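Local coordinates for dihydrodipicolinate synthase family protein (Sinorhizobium meliloti, PDB 4DNH) that is of unknown function but folds as a TIM barrel, and may be an enzyme related to the dihydrodipicolinate synthase family, at residues D6-G11 with R350-L355; V328-L333 with A356-L361; D133-A138 with M156-L161; E262-D267 with G299-L304; A137-Q142 with I172-R177. All coordinates share one frame; numbering follows the deposited sequence.

How the contacts relate
Contacts 3 and 5 lie in the β/α layer of the parallel barrel and share A137 and A138 on helix 132-148, with centres 6 Å apart; their partners, helices 159-164 and 168-181, are consecutive. Contact 4 joins helix 260-265 to helix 298-305, which follows the last barrel strand. Contact 2 pairs two later helices, 23 Å from contact 4 between centres. Contacts 1 and 2 both use helix 352-364, centres 11 Å apart, and their segments alternate along the chain. Contact 1 joins the N-terminal hairpin to that helix's start and encloses contacts 3, 4 and 5. The hairpin thus packs on helices after the barrel, 41 and 45 Å from contacts 3 and 5, centre to centre.

Contact 1 (D6-G11 with R350-L355); sequences DLPIEG and RSLVHL
P8 and V353 bring the two backbones closest, with their CA atoms 5.9 Å apart where strand 4-9 passes the first turn of helix 352-364. The strand belongs to the N-terminal hairpin, in which its neighbour is strand 12-17. From the strand, the CB of P8 is directed at the helix, and the proline ring makes both direct side-chain contacts. Its CG meets CD2 of L352 at 4.0 Å, the two side chains crossing at about a right angle. With CG anti to the backbone N (chi1 179°), L352 brings its branched end nearer the proline than its CB direction suggests. Next along the helix, V353 sets CG2 more loosely beside CB of P8, 4.5 Å off. No direct hydrogen bond crosses the gap, but a water donates to both carbonyls, 2.9 Å from P8 O and 2.6 Å from V353 O. P8 O is also hydrogen-bonded to NH2 of R360, two turns further along the helix. The start of the helix is secured by S351 as N-cap: its OG accepts from H354 N at 3.0 Å. The chemistry is thus a thin apolar touch beside a water bridge, which ties the hairpin to the helix through main-chain oxygens at the surface, where V353 remains exposed.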
# COMPACT_ATOMS: atom_id res chain seq x y z
N ASP A 6 -19.67 11.52 21.25
CA ASP A 6 -18.77 11.39 22.40
C ASP A 6 -17.72 10.31 22.17
O ASP A 6 -18.05 9.18 21.86
CB ASP A 6 -19.55 11.13 23.69
CG ASP A 6 -20.12 12.40 24.30
OD1 ASP A 6 -19.66 13.51 23.95
OD2 ASP A 6 -21.02 12.29 25.14
N LEU A 7 -16.46 10.69 22.30
CA LEU A 7 -15.33 9.83 21.95
C LEU A 7 -14.32 9.74 23.08
O LEU A 7 -14.18 10.69 23.86
CB LEU A 7 -14.63 10.34 20.69
CG LEU A 7 -15.40 10.38 19.38
CD1 LEU A 7 -14.50 10.99 18.33
CD2 LEU A 7 -15.88 9.01 18.90
N PRO A 8 -13.61 8.61 23.17
CA PRO A 8 -12.63 8.45 24.24
C PRO A 8 -11.31 9.19 24.00
O PRO A 8 -10.72 9.09 22.93
CB PRO A 8 -12.39 6.94 24.31
CG PRO A 8 -12.89 6.38 23.03
CD PRO A 8 -13.81 7.37 22.39
N ILE A 9 -10.91 9.96 25.01
CA ILE A 9 -9.58 10.55 25.11
C ILE A 9 -9.19 10.41 26.57
O ILE A 9 -10.01 10.68 27.46
CB ILE A 9 -9.53 12.08 24.82
CG1 ILE A 9 -10.71 12.55 23.96
CG2 ILE A 9 -8.18 12.48 24.24
CD1 ILE A 9 -10.79 14.05 23.78
N GLU A 10 -7.94 10.00 26.81
CA GLU A 10 -7.37 9.92 28.17
C GLU A 10 -8.29 9.20 29.17
O GLU A 10 -8.65 9.77 30.20
CB GLU A 10 -7.01 11.33 28.70
CG GLU A 10 -6.60 12.36 27.65
CD GLU A 10 -5.10 12.58 27.54
OE1 GLU A 10 -4.37 11.59 27.33
OE2 GLU A 10 -4.66 13.74 27.64
N GLY A 11 -8.67 7.96 28.85
CA GLY A 11 -9.54 7.15 29.72
C GLY A 11 -10.97 7.66 29.89
O GLY A 11 -11.87 6.89 30.26
N ARG A 350 -5.45 -2.31 16.81
CA ARG A 350 -5.39 -0.92 17.26
C ARG A 350 -6.36 -0.71 18.41
O ARG A 350 -7.44 -1.30 18.42
CB ARG A 350 -5.71 0.06 16.12
CG ARG A 350 -4.71 0.09 14.97
CD ARG A 350 -3.27 0.40 15.39
NE ARG A 350 -2.46 0.86 14.26
CZ ARG A 350 -1.16 1.16 14.31
NH1 ARG A 350 -0.46 1.04 15.44
NH2 ARG A 350 -0.54 1.59 13.21
N SER A 351 -5.98 0.13 19.39
CA SER A 351 -6.86 0.41 20.53
C SER A 351 -8.08 1.17 20.03
O SER A 351 -8.09 1.67 18.92
CB SER A 351 -6.13 1.24 21.58
OG SER A 351 -5.93 2.56 21.10
N LEU A 352 -9.11 1.22 20.85
CA LEU A 352 -10.29 1.99 20.55
C LEU A 352 -9.92 3.47 20.46
O LEU A 352 -10.40 4.18 19.57
CB LEU A 352 -11.34 1.77 21.64
CG LEU A 352 -12.64 2.55 21.47
CD1 LEU A 352 -13.40 2.09 20.23
CD2 LEU A 352 -13.50 2.45 22.74
N VAL A 353 -9.05 3.91 21.37
CA VAL A 353 -8.57 5.27 21.46
C VAL A 353 -7.95 5.66 20.12
O VAL A 353 -8.12 6.78 19.65
CB VAL A 353 -7.52 5.41 22.61
CG1 VAL A 353 -6.70 6.69 22.47
CG2 VAL A 353 -8.22 5.42 23.96
N HIS A 354 -7.22 4.73 19.52
CA HIS A 354 -6.60 4.96 18.23
C HIS A 354 -7.62 5.07 17.13
O HIS A 354 -7.48 5.91 16.23
CB HIS A 354 -5.60 3.86 17.95
CG HIS A 354 -4.99 3.94 16.58
ND1 HIS A 354 -5.66 3.58 15.48
CD2 HIS A 354 -3.73 4.35 16.17
CE1 HIS A 354 -4.87 3.74 14.40
NE2 HIS A 354 -3.68 4.20 14.83
N LEU A 355 -8.67 4.25 17.20
CA LEU A 355 -9.74 4.26 16.19
C LEU A 355 -10.57 5.55 16.27
O LEU A 355 -10.91 6.14 15.25
CB LEU A 355 -10.62 3.01 16.31
CG LEU A 355 -9.89 1.66 16.13
CD1 LEU A 355 -10.77 0.47 16.42
CD2 LEU A 355 -9.30 1.53 14.73
O HOH W 1 -8.94 8.98 20.68

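Contact 2 (V328-L333 with A356-L361); sequences VFLAYL and AELFRL
A buried helix-helix crossing in the all-helical region after the last barrel strand brings F329, L330 and L333 of helix 323-333 against L358 and F359 of helix 352-364. The axes of the two short segments approach to 10.8 Å at a signed crossing angle of -62°. L358 reaches into the interface with one methyl, CD2, which serves two partners: it lies 3.9 Å from CD2 of F329, at the edge of that ring and in its plane, and 4.2 Å from CD1 of L330. F329 and L358 lie alongside one another, pointing in opposing senses; CG anti to the backbone N in both (chi1 -173° and -164°) carries each CD2 into the interface. One face of the F329 ring is covered by L333 of its own helix, whose CG stands 3.9 Å above the plane toward the rim. The same L333 then extends CD1 to CD2 of F359, 4.0 Å away at the edge of the second ring, the two side chains roughly perpendicular. Beyond the segments, F340 meets F329 edge-to-face and M378 of helix 371-384 also touches F329. The result is buried apolar packing in the helical part that follows the (β/α)8 barrel.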
# COMPACT_ATOMS: atom_id res chain seq x y z
N VAL A 328 -8.55 -0.35 6.71
CA VAL A 328 -9.80 -1.07 6.66
C VAL A 328 -10.84 -0.43 7.59
O VAL A 328 -12.02 -0.36 7.24
CB VAL A 328 -9.58 -2.54 7.00
CG1 VAL A 328 -10.90 -3.30 7.02
CG2 VAL A 328 -8.58 -3.16 6.04
N PHE A 329 -10.42 0.06 8.75
CA PHE A 329 -11.39 0.78 9.59
C PHE A 329 -11.96 1.99 8.84
O PHE A 329 -13.15 2.28 8.94
CB PHE A 329 -10.77 1.24 10.90
CG PHE A 329 -11.76 1.83 11.86
CD1 PHE A 329 -12.74 1.04 12.46
CD2 PHE A 329 -11.72 3.17 12.18
CE1 PHE A 329 -13.65 1.57 13.35
CE2 PHE A 329 -12.63 3.72 13.07
CZ PHE A 329 -13.59 2.91 13.66
N LEU A 330 -11.12 2.68 8.10
CA LEU A 330 -11.60 3.82 7.36
C LEU A 330 -12.54 3.37 6.21
O LEU A 330 -13.59 3.98 6.01
CB LEU A 330 -10.45 4.72 6.90
CG LEU A 330 -10.92 6.12 6.46
CD1 LEU A 330 -11.91 6.75 7.44
CD2 LEU A 330 -9.77 7.06 6.10
N ALA A 331 -12.18 2.30 5.49
CA ALA A 331 -13.12 1.71 4.53
C ALA A 331 -14.48 1.42 5.16
O ALA A 331 -15.51 1.70 4.54
CB ALA A 331 -12.55 0.45 3.90
N TYR A 332 -14.48 0.87 6.38
CA TYR A 332 -15.71 0.54 7.12
C TYR A 332 -16.52 1.78 7.46
O TYR A 332 -17.74 1.78 7.34
CB TYR A 332 -15.38 -0.22 8.41
CG TYR A 332 -16.53 -0.37 9.39
CD1 TYR A 332 -17.61 -1.23 9.11
CD2 TYR A 332 -16.55 0.32 10.61
CE1 TYR A 332 -18.66 -1.38 10.00
CE2 TYR A 332 -17.59 0.18 11.50
CZ TYR A 332 -18.64 -0.68 11.20
OH TYR A 332 -19.69 -0.82 12.08
N LEU A 333 -15.84 2.84 7.89
CA LEU A 333 -16.53 4.10 8.17
C LEU A 333 -17.15 4.67 6.91
O LEU A 333 -18.19 5.32 6.98
CB LEU A 333 -15.58 5.13 8.79
CG LEU A 333 -15.11 4.86 10.22
CD1 LEU A 333 -14.07 5.90 10.59
CD2 LEU A 333 -16.26 4.81 11.22
N ALA A 356 -10.85 6.00 17.49
CA ALA A 356 -11.51 7.30 17.71
C ALA A 356 -10.66 8.45 17.21
O ALA A 356 -11.18 9.36 16.57
CB ALA A 356 -11.85 7.49 19.19
N GLU A 357 -9.36 8.43 17.48
CA GLU A 357 -8.49 9.50 16.97
C GLU A 357 -8.47 9.50 15.44
O GLU A 357 -8.61 10.55 14.80
CB GLU A 357 -7.08 9.46 17.57
CG GLU A 357 -6.11 10.51 17.02
CD GLU A 357 -6.41 11.96 17.45
OE1 GLU A 357 -7.48 12.20 18.07
OE2 GLU A 357 -5.57 12.86 17.15
N LEU A 358 -8.31 8.31 14.87
CA LEU A 358 -8.48 8.08 13.43
C LEU A 358 -9.77 8.73 12.88
O LEU A 358 -9.72 9.42 11.88
CB LEU A 358 -8.47 6.56 13.14
CG LEU A 358 -8.26 6.11 11.69
CD1 LEU A 358 -7.67 4.71 11.63
CD2 LEU A 358 -9.58 6.15 10.91
N PHE A 359 -10.89 8.52 13.54
CA PHE A 359 -12.15 9.17 13.17
C PHE A 359 -12.06 10.72 13.16
O PHE A 359 -12.49 11.34 12.18
CB PHE A 359 -13.28 8.63 14.06
CG PHE A 359 -14.62 9.30 13.87
CD1 PHE A 359 -14.94 10.48 14.55
CD2 PHE A 359 -15.60 8.71 13.06
CE1 PHE A 359 -16.19 11.08 14.39
CE2 PHE A 359 -16.85 9.30 12.90
CZ PHE A 359 -17.15 10.49 13.57
N ARG A 360 -11.49 11.34 14.20
CA ARG A 360 -11.34 12.82 14.23
C ARG A 360 -10.45 13.34 13.12
O ARG A 360 -10.79 14.31 12.45
CB ARG A 360 -10.73 13.32 15.53
CG ARG A 360 -11.40 12.89 16.81
CD ARG A 360 -10.64 13.51 17.97
NE ARG A 360 -11.18 13.07 19.24
CZ ARG A 360 -10.82 11.96 19.88
NH1 ARG A 360 -9.87 11.16 19.37
NH2 ARG A 360 -11.39 11.65 21.03
N LEU A 361 -9.29 12.71 12.94
CA LEU A 361 -8.37 13.13 11.89
C LEU A 361 -8.98 12.88 10.50
O LEU A 361 -8.80 13.69 9.59
CB LEU A 361 -7.01 12.47 12.05
CG LEU A 361 -6.23 12.79 13.35
CD1 LEU A 361 -5.08 11.82 13.53
CD2 LEU A 361 -5.72 14.22 13.40

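Contact 3 (D133-A138 with M156-L161); sequences DDILAA and MASRAL
I135 carries the whole contact from helix 132-148, facing the loop and helix start in 156-161, in particular S158, A160 and L161. Its CB is directed at that segment but lies too far back to touch it, and the branches close the gap. CG2 comes within 4.3 Å of S158 OG, a van der Waals approach to a hydroxyl already in use: S158 is the N-cap of the following helix, and its OG accepts from L161 N at 3.2 Å with an N-H...O angle of 154°. This is the segment that leaves the barrel strand 153-155, so the isoleucine joins the helix preceding that strand to the turn following it, within the β/α layout of a TIM barrel. The other branch begins at CG1, anti to the carbonyl carbon (chi1 -72°), and meets CB of A160 at 4.1 Å. From there CD1 runs on to the backbone at A160 and L161, 3.8 Å from L161 CA and 4.0 Å from A160 O. The same methyl is 4.2 Å from CD1 of L161, whose side chain is further packed by Y171 and V174 of helix 168-181. S158 N, for its part, is hydrogen-bonded to the hydroxyl of Y202.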
# COMPACT_ATOMS: atom_id res chain seq x y z
N ASP A 133 19.31 -21.09 -5.55
CA ASP A 133 18.53 -21.76 -6.60
C ASP A 133 17.06 -21.91 -6.20
O ASP A 133 16.16 -21.60 -6.99
CB ASP A 133 19.14 -23.13 -6.93
CG ASP A 133 20.35 -23.04 -7.85
OD1 ASP A 133 20.38 -22.15 -8.74
OD2 ASP A 133 21.27 -23.87 -7.70
N ASP A 134 16.83 -22.37 -4.97
CA ASP A 134 15.50 -22.47 -4.40
C ASP A 134 14.77 -21.13 -4.50
O ASP A 134 13.55 -21.10 -4.76
CB ASP A 134 15.56 -22.89 -2.93
CG ASP A 134 16.12 -24.28 -2.74
OD1 ASP A 134 16.18 -25.06 -3.71
OD2 ASP A 134 16.51 -24.59 -1.59
N ILE A 135 15.52 -20.04 -4.30
CA ILE A 135 14.96 -18.69 -4.27
C ILE A 135 14.60 -18.24 -5.68
O ILE A 135 13.52 -17.69 -5.90
CB ILE A 135 15.92 -17.67 -3.58
CG1 ILE A 135 15.97 -17.92 -2.06
CG2 ILE A 135 15.51 -16.24 -3.87
CD1 ILE A 135 17.26 -17.51 -1.39
N LEU A 136 15.49 -18.50 -6.64
CA LEU A 136 15.20 -18.18 -8.04
C LEU A 136 13.97 -18.92 -8.53
O LEU A 136 13.13 -18.34 -9.23
CB LEU A 136 16.39 -18.47 -8.94
CG LEU A 136 17.56 -17.50 -8.74
CD1 LEU A 136 18.82 -18.04 -9.42
CD2 LEU A 136 17.20 -16.10 -9.23
N ALA A 137 13.87 -20.19 -8.15
CA ALA A 137 12.72 -21.01 -8.51
C ALA A 137 11.43 -20.40 -7.93
O ALA A 137 10.41 -20.33 -8.61
CB ALA A 137 12.92 -22.45 -8.03
N ALA A 138 11.51 -19.93 -6.69
CA ALA A 138 10.38 -19.28 -6.04
C ALA A 138 9.91 -18.03 -6.81
O ALA A 138 8.72 -17.92 -7.14
CB ALA A 138 10.73 -18.96 -4.60
N MSE A 156 8.59 -8.04 -5.40
CA MSE A 156 8.63 -7.89 -3.95
C MSE A 156 9.93 -8.40 -3.38
O MSE A 156 10.62 -9.24 -3.99
CB MSE A 156 7.43 -8.62 -3.37
CG MSE A 156 6.18 -7.78 -3.65
SE MSE A 156 4.59 -8.73 -2.97
CE MSE A 156 4.45 -7.88 -1.19
N ALA A 157 10.29 -7.87 -2.21
CA ALA A 157 11.47 -8.32 -1.48
C ALA A 157 11.18 -9.70 -0.93
O ALA A 157 10.02 -10.07 -0.73
CB ALA A 157 11.81 -7.35 -0.37
N SER A 158 12.24 -10.48 -0.70
CA SER A 158 12.11 -11.89 -0.37
C SER A 158 12.65 -12.23 1.03
O SER A 158 13.82 -11.96 1.35
CB SER A 158 12.79 -12.71 -1.48
OG SER A 158 13.23 -13.99 -1.05
N ARG A 159 11.77 -12.81 1.84
CA ARG A 159 12.06 -13.24 3.22
C ARG A 159 13.23 -14.25 3.21
O ARG A 159 14.17 -14.11 3.98
CB ARG A 159 10.78 -13.90 3.81
CG ARG A 159 10.16 -13.35 5.10
CD ARG A 159 9.65 -11.93 4.94
NE ARG A 159 8.26 -11.57 5.32
CZ ARG A 159 7.29 -12.33 5.84
NH1 ARG A 159 6.10 -11.75 6.07
NH2 ARG A 159 7.46 -13.62 6.14
N ALA A 160 13.18 -15.25 2.32
CA ALA A 160 14.17 -16.34 2.29
C ALA A 160 15.56 -15.85 1.87
O ALA A 160 16.59 -16.38 2.34
CB ALA A 160 13.71 -17.45 1.36
N LEU A 161 15.58 -14.86 0.98
CA LEU A 161 16.82 -14.24 0.52
C LEU A 161 17.48 -13.38 1.61
O LEU A 161 18.70 -13.47 1.81
CB LEU A 161 16.58 -13.44 -0.77
CG LEU A 161 17.77 -12.74 -1.43
CD1 LEU A 161 18.83 -13.71 -1.96
CD2 LEU A 161 17.29 -11.83 -2.54

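Contact 4 (E262-D267 with G299-L304); sequences ELIAGD and GEFFEL
A265 sits at the tight end of this contact, its CB pointing from the last turn of helix 260-265 toward two phenylalanines of helix 298-305. The methyl lies 3.6 Å from CZ of F302 and 3.9 Å from CE2 of F301. The two rings are turned against each other: the edge of F301 meets one face of F302, with CD2 of F301 3.9 Å above the plane and over its centre. F301 has CG anti to the backbone N (chi1 174°) and F302 has it anti to the carbonyl carbon (chi1 -73°), which lets neighbours in sequence converge on one alanine. On the inner side, CG2 of I264 is less close, 4.2 Å from CZ of F301. Both buried residues also pack on L293 of helix 283-294. In the TIM barrel, helix 260-265 connects strands 251-254 and 273-276, while helix 298-305 comes after the last strand. F302, though tightly met by A265, is partly exposed. The loose side is that of E262: its CB is directed away and its side chain makes no contact with 299-304. Past A265 comes G266, the first residue to leave helical angles, with positive phi; D267 then forms salt bridges with R243 and R244.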
# COMPACT_ATOMS: atom_id res chain seq x y z
N GLU A 262 4.76 16.11 0.15
CA GLU A 262 6.03 16.78 -0.11
C GLU A 262 6.79 16.13 -1.26
O GLU A 262 7.34 16.83 -2.13
CB GLU A 262 6.92 16.81 1.14
CG GLU A 262 8.22 17.58 0.94
CD GLU A 262 9.24 17.38 2.07
OE1 GLU A 262 8.83 17.15 3.23
OE2 GLU A 262 10.47 17.49 1.79
N LEU A 263 6.83 14.80 -1.26
CA LEU A 263 7.59 14.04 -2.25
C LEU A 263 6.95 14.02 -3.63
O LEU A 263 7.65 14.18 -4.64
CB LEU A 263 7.86 12.62 -1.75
CG LEU A 263 8.62 12.49 -0.43
CD1 LEU A 263 8.44 11.10 0.17
CD2 LEU A 263 10.09 12.80 -0.63
N ILE A 264 5.62 13.83 -3.68
CA ILE A 264 4.87 13.83 -4.95
C ILE A 264 4.98 15.18 -5.67
O ILE A 264 5.29 15.22 -6.86
CB ILE A 264 3.41 13.36 -4.75
CG1 ILE A 264 3.40 11.90 -4.27
CG2 ILE A 264 2.62 13.43 -6.05
CD1 ILE A 264 2.06 11.39 -3.76
N ALA A 265 4.78 16.28 -4.94
CA ALA A 265 4.98 17.64 -5.48
C ALA A 265 6.43 17.86 -5.92
O ALA A 265 6.69 18.52 -6.91
CB ALA A 265 4.56 18.70 -4.47
N GLY A 266 7.37 17.29 -5.17
CA GLY A 266 8.79 17.35 -5.52
C GLY A 266 9.50 18.66 -5.20
O GLY A 266 8.92 19.59 -4.65
N ASP A 267 10.78 18.70 -5.54
CA ASP A 267 11.60 19.88 -5.35
C ASP A 267 12.06 20.47 -6.68
O ASP A 267 11.54 20.11 -7.74
CB ASP A 267 12.80 19.59 -4.43
CG ASP A 267 13.38 18.18 -4.62
OD1 ASP A 267 13.53 17.72 -5.78
OD2 ASP A 267 13.71 17.55 -3.59
N GLY A 299 -1.25 24.97 -5.34
CA GLY A 299 -1.91 25.48 -4.14
C GLY A 299 -3.05 24.59 -3.68
O GLY A 299 -3.13 24.24 -2.50
N GLU A 300 -3.93 24.22 -4.60
CA GLU A 300 -5.07 23.36 -4.25
C GLU A 300 -4.65 21.92 -3.90
O GLU A 300 -5.23 21.30 -3.01
CB GLU A 300 -6.17 23.40 -5.31
CG GLU A 300 -7.57 23.27 -4.72
CD GLU A 300 -8.63 22.91 -5.75
OE1 GLU A 300 -8.52 23.34 -6.92
OE2 GLU A 300 -9.60 22.20 -5.38
N PHE A 301 -3.64 21.41 -4.60
CA PHE A 301 -3.01 20.14 -4.25
C PHE A 301 -2.73 20.04 -2.75
O PHE A 301 -3.21 19.10 -2.09
CB PHE A 301 -1.72 19.98 -5.05
CG PHE A 301 -0.90 18.77 -4.66
CD1 PHE A 301 -1.18 17.52 -5.19
CD2 PHE A 301 0.19 18.89 -3.78
CE1 PHE A 301 -0.41 16.41 -4.86
CE2 PHE A 301 0.96 17.79 -3.44
CZ PHE A 301 0.66 16.55 -3.98
N PHE A 302 -1.98 21.01 -2.22
CA PHE A 302 -1.62 21.03 -0.80
C PHE A 302 -2.83 21.28 0.11
O PHE A 302 -2.94 20.66 1.16
CB PHE A 302 -0.52 22.06 -0.50
CG PHE A 302 0.85 21.66 -0.98
CD1 PHE A 302 1.53 20.59 -0.40
CD2 PHE A 302 1.48 22.37 -2.01
CE1 PHE A 302 2.78 20.22 -0.84
CE2 PHE A 302 2.75 22.01 -2.46
CZ PHE A 302 3.40 20.92 -1.87
N GLU A 303 -3.73 22.17 -0.30
CA GLU A 303 -4.97 22.44 0.44
C GLU A 303 -5.77 21.16 0.66
O GLU A 303 -6.36 20.98 1.72
CB GLU A 303 -5.85 23.44 -0.31
CG GLU A 303 -5.53 24.90 -0.07
CD GLU A 303 -6.30 25.84 -0.99
OE1 GLU A 303 -7.26 25.38 -1.66
OE2 GLU A 303 -5.96 27.05 -1.06
N LEU A 304 -5.79 20.29 -0.35
CA LEU A 304 -6.49 19.02 -0.29
C LEU A 304 -5.70 17.94 0.48
O LEU A 304 -6.27 17.20 1.30
CB LEU A 304 -6.82 18.53 -1.70
CG LEU A 304 -7.91 19.25 -2.54
CD1 LEU A 304 -7.82 18.86 -4.00
CD2 LEU A 304 -9.33 18.98 -2.03

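Contact 5 (A137-Q142 with I172-R177); sequences AAYESQ and IRVYDR
Y139 makes every close contact of helix 132-148 with segment 172-177, reaching V174 and Y175 although its CA stays 9.2 Å from that of V174. The CD2-CE2 flank of the ring meets the valine: CG1 of V174 is 3.9 Å from CE2 and 4.1 Å from CD2 of Y139, approaching obliquely, with the two side chains nearly perpendicular. That methyl is the branch anti to the valine's backbone N (chi1 163°). At its far end, Y139 OH comes to 3.5 Å from Y175 OH, but this is not a hydrogen bond. Each hydroxyl has another polar partner: that of Y139 bonds to the main-chain oxygen of selenomethionine M156, and that of Y175 to Y202 OH. In the TIM barrel, helix 132-148 precedes strand 153-155 and helix 168-181 follows it, after the short helix 159-164; L155 of that strand touches both tyrosines from within. One residue further on, E140 also has its CB directed at helix 168-181, yet its side chain makes no contact there. Q142 uses its amide on the loop after strand 115-119, where OE1 accepts from G120 N and NE2 is hydrogen-bonded to D122 and H123.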
# COMPACT_ATOMS: atom_id res chain seq x y z
N ALA A 137 13.87 -20.19 -8.15
CA ALA A 137 12.72 -21.01 -8.51
C ALA A 137 11.43 -20.40 -7.93
O ALA A 137 10.41 -20.33 -8.61
CB ALA A 137 12.92 -22.45 -8.03
N ALA A 138 11.51 -19.93 -6.69
CA ALA A 138 10.38 -19.28 -6.04
C ALA A 138 9.91 -18.03 -6.81
O ALA A 138 8.72 -17.92 -7.14
CB ALA A 138 10.73 -18.96 -4.60
N TYR A 139 10.84 -17.12 -7.12
CA TYR A 139 10.53 -15.94 -7.92
C TYR A 139 9.92 -16.28 -9.28
O TYR A 139 8.87 -15.76 -9.65
CB TYR A 139 11.78 -15.09 -8.16
CG TYR A 139 12.04 -14.04 -7.12
CD1 TYR A 139 11.13 -13.00 -6.90
CD2 TYR A 139 13.19 -14.07 -6.36
CE1 TYR A 139 11.37 -12.03 -5.94
CE2 TYR A 139 13.44 -13.11 -5.39
CZ TYR A 139 12.54 -12.09 -5.18
OH TYR A 139 12.81 -11.15 -4.21
N GLU A 140 10.59 -17.14 -10.04
CA GLU A 140 10.09 -17.45 -11.37
C GLU A 140 8.73 -18.14 -11.34
O GLU A 140 7.90 -17.92 -12.23
CB GLU A 140 11.13 -18.19 -12.23
CG GLU A 140 11.49 -19.61 -11.83
CD GLU A 140 12.62 -20.18 -12.68
OE1 GLU A 140 12.34 -20.99 -13.59
OE2 GLU A 140 13.80 -19.80 -12.45
N SER A 141 8.49 -18.94 -10.30
CA SER A 141 7.21 -19.62 -10.15
C SER A 141 6.07 -18.60 -10.08
O SER A 141 5.10 -18.69 -10.84
CB SER A 141 7.24 -20.50 -8.89
OG SER A 141 6.04 -21.24 -8.75
N GLN A 142 6.21 -17.61 -9.20
CA GLN A 142 5.20 -16.57 -9.04
C GLN A 142 5.14 -15.64 -10.24
O GLN A 142 4.04 -15.28 -10.69
CB GLN A 142 5.42 -15.75 -7.77
CG GLN A 142 5.49 -16.54 -6.47
CD GLN A 142 5.14 -15.69 -5.26
OE1 GLN A 142 4.88 -14.49 -5.37
NE2 GLN A 142 5.14 -16.32 -4.09
N ILE A 172 22.75 -9.27 -6.06
CA ILE A 172 23.11 -8.93 -7.44
C ILE A 172 22.78 -10.10 -8.36
O ILE A 172 22.13 -9.90 -9.39
CB ILE A 172 24.58 -8.46 -7.56
CG1 ILE A 172 24.74 -7.06 -6.94
CG2 ILE A 172 25.03 -8.42 -9.01
CD1 ILE A 172 26.09 -6.80 -6.30
N ARG A 173 23.18 -11.31 -7.98
CA ARG A 173 22.96 -12.52 -8.79
C ARG A 173 21.49 -12.88 -8.95
O ARG A 173 21.04 -13.21 -10.05
CB ARG A 173 23.72 -13.72 -8.21
CG ARG A 173 25.19 -13.77 -8.61
CD ARG A 173 25.98 -14.64 -7.64
NE ARG A 173 27.30 -14.07 -7.36
CZ ARG A 173 28.04 -14.36 -6.28
NH1 ARG A 173 29.23 -13.79 -6.12
NH2 ARG A 173 27.59 -15.21 -5.37
N VAL A 174 20.74 -12.81 -7.85
CA VAL A 174 19.32 -13.13 -7.86
C VAL A 174 18.55 -12.16 -8.75
O VAL A 174 17.90 -12.59 -9.70
CB VAL A 174 18.73 -13.20 -6.42
CG1 VAL A 174 17.21 -13.13 -6.43
CG2 VAL A 174 19.20 -14.47 -5.73
N TYR A 175 18.68 -10.87 -8.48
CA TYR A 175 18.03 -9.85 -9.32
C TYR A 175 18.59 -9.81 -10.76
O TYR A 175 17.94 -9.29 -11.67
CB TYR A 175 18.09 -8.48 -8.64
CG TYR A 175 17.12 -8.37 -7.49
CD1 TYR A 175 17.43 -8.89 -6.24
CD2 TYR A 175 15.89 -7.73 -7.65
CE1 TYR A 175 16.55 -8.78 -5.18
CE2 TYR A 175 15.00 -7.62 -6.60
CZ TYR A 175 15.33 -8.15 -5.36
OH TYR A 175 14.45 -8.04 -4.30
N ASP A 176 19.78 -10.36 -10.97
CA ASP A 176 20.34 -10.48 -12.31
C ASP A 176 19.57 -11.54 -13.11
O ASP A 176 19.18 -11.29 -14.26
CB ASP A 176 21.85 -10.74 -12.26
CG ASP A 176 22.45 -11.07 -13.63
OD1 ASP A 176 22.19 -10.34 -14.63
OD2 ASP A 176 23.19 -12.07 -13.71
N ARG A 177 19.34 -12.71 -12.52
CA ARG A 177 18.59 -13.74 -13.23
C ARG A 177 17.12 -13.37 -13.36
O ARG A 177 16.57 -13.39 -14.46
CB ARG A 177 18.77 -15.14 -12.61
CG ARG A 177 18.37 -16.26 -13.57
CD ARG A 177 19.18 -17.53 -13.37
NE ARG A 177 20.61 -17.32 -13.64
CZ ARG A 177 21.58 -18.17 -13.30
NH1 ARG A 177 21.30 -19.31 -12.67
NH2 ARG A 177 22.85 -17.88 -13.60